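Local coordinates for protein lipocalin allergen (Canis lupus familiaris, PDB 4ODD) that probably binds small hydrophobic molecules, as lipocalins commonly do, and is a secreted dog dander allergen, at residues 90-94 with 95-99. Numbering follows the deposited sequence.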
loop_
_atom_site.group_PDB
_atom_site.type_symbol
_atom_site.label_atom_id
_atom_site.label_comp_id
_atom_site.label_asym_id
_atom_site.label_seq_id
_atom_site.Cartn_x
_atom_site.Cartn_y
_atom_site.Cartn_z
ATOM N N ILE A 90 -0.485 3.069 -9.128
ATOM C CA ILE A 90 -0.828 2.545 -10.441
ATOM C C ILE A 90 -2.077 3.235 -11.000
ATOM O O ILE A 90 -2.207 3.414 -12.209
ATOM C CB ILE A 90 -1.092 1.024 -10.388
ATOM C CG1 ILE A 90 0.136 0.272 -9.859
ATOM C CG2 ILE A 90 -1.490 0.512 -11.751
ATOM C CD1 ILE A 90 1.397 0.593 -10.610
ATOM N N ASP A 91 -2.991 3.629 -10.118
ATOM C CA ASP A 91 -4.303 4.104 -10.557
ATOM C C ASP A 91 -5.074 4.780 -9.426
ATOM O O ASP A 91 -4.966 4.388 -8.267
ATOM C CB ASP A 91 -5.116 2.917 -11.093
ATOM C CG ASP A 91 -6.056 3.312 -12.216
ATOM O OD1 ASP A 91 -5.645 4.102 -13.094
ATOM O OD2 ASP A 91 -7.206 2.829 -12.220
ATOM N N MET A 92 -5.854 5.800 -9.759
ATOM C CA MET A 92 -6.716 6.425 -8.758
ATOM C C MET A 92 -8.070 6.871 -9.300
ATOM O O MET A 92 -8.148 7.577 -10.309
ATOM C CB MET A 92 -6.033 7.617 -8.087
ATOM C CG MET A 92 -6.872 8.237 -6.970
ATOM S SD MET A 92 -6.427 9.934 -6.536
ATOM C CE MET A 92 -6.971 10.838 -7.993
ATOM N N THR A 93 -9.128 6.437 -8.615
ATOM C CA THR A 93 -10.471 6.988 -8.774
ATOM C C THR A 93 -10.687 7.847 -7.526
ATOM O O THR A 93 -9.762 7.996 -6.731
ATOM C CB THR A 93 -11.532 5.863 -8.912
ATOM O OG1 THR A 93 -12.231 5.675 -7.675
ATOM C CG2 THR A 93 -10.876 4.544 -9.330
ATOM N N PRO A 94 -11.882 8.441 -7.346
ATOM C CA PRO A 94 -12.049 9.246 -6.123
ATOM C C PRO A 94 -12.373 8.354 -4.927
ATOM O O PRO A 94 -12.185 8.737 -3.764
ATOM C CB PRO A 94 -13.250 10.147 -6.448
ATOM C CG PRO A 94 -13.563 9.914 -7.906
ATOM C CD PRO A 94 -13.056 8.546 -8.225
ATOM N N ASN A 95 -12.859 7.158 -5.243
ATOM C CA ASN A 95 -13.155 6.129 -4.259
ATOM C C ASN A 95 -11.977 5.166 -4.026
ATOM O O ASN A 95 -11.877 4.547 -2.972
ATOM C CB ASN A 95 -14.400 5.349 -4.707
ATOM C CG ASN A 95 -14.796 4.261 -3.727
ATOM O OD1 ASN A 95 -15.441 4.533 -2.708
ATOM N ND2 ASN A 95 -14.421 3.016 -4.033
ATOM N N ALA A 96 -11.076 5.046 -4.998
ATOM C CA ALA A 96 -10.075 3.981 -4.929
ATOM C C ALA A 96 -8.610 4.386 -5.213
ATOM O O ALA A 96 -8.325 5.482 -5.710
ATOM C CB ALA A 96 -10.503 2.808 -5.819
ATOM N N LEU A 97 -7.692 3.476 -4.892
ATOM C CA LEU A 97 -6.265 3.720 -5.016
ATOM C C LEU A 97 -5.522 2.390 -5.153
ATOM O O LEU A 97 -5.589 1.540 -4.269
ATOM C CB LEU A 97 -5.767 4.468 -3.780
ATOM C CG LEU A 97 -4.353 5.024 -3.850
ATOM C CD1 LEU A 97 -4.310 6.120 -4.892
ATOM C CD2 LEU A 97 -3.930 5.556 -2.493
ATOM N N ILE A 98 -4.825 2.208 -6.262
ATOM C CA ILE A 98 -4.016 1.002 -6.439
ATOM C C ILE A 98 -2.513 1.314 -6.370
ATOM O O ILE A 98 -1.986 2.110 -7.167
ATOM C CB ILE A 98 -4.317 0.291 -7.770
ATOM C CG1 ILE A 98 -5.773 -0.168 -7.813
ATOM C CG2 ILE A 98 -3.379 -0.909 -7.960
ATOM C CD1 ILE A 98 -6.160 -0.829 -9.123
ATOM N N GLY A 99 -1.830 0.694 -5.414
ATOM C CA GLY A 99 -0.412 0.925 -5.250
ATOM C C GLY A 99 0.396 -0.320 -5.541
ATOM O O GLY A 99 -0.106 -1.451 -5.410
#
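Thr93 and Ala96 close the tight turn of a β-hairpin that joins strands 84-92 and 96-104 of the lipocalin barrel. Thr93 OG1 accepts the backbone N-H groups of Asn95 (N at 2.9 Å) and Ala96 (N at 3.0 Å), both bonds well bent, the first closing an ST turn. In return Thr93 N reaches Ala96 O from above the carbonyl plane (3.2 Å).

Farther along, Ile98 N gives Asp91 O a nearly straight bond (3.0 Å, 174° at the hydrogen). Ile90 and Asp91 then both face Ile98 in a classic β-bulge: Ile98 O takes a bond from Ile90 N and a weak, longer one from Asp91 N. CB of Ile90 lies against CG2 of Ile98 (3.9 Å).

On the Met92-Leu97 face, Met92 has CG anti to the backbone N (chi1 -176°), which brings that carbon to 3.4 Å from Ala96 O and 3.9 Å from Leu97 CD1, while its thioether end leads off toward helix 6-10.

Packing is close where Thr93 CG2 meets the buried Ala96 CB (3.9 Å), whereas Pro94 and Ile90 form the solvent side. Backbone bonds and the Thr93 hydroxyl hold the hairpin together; the Asp91-Lys130 salt bridge joins it to helix 125-137.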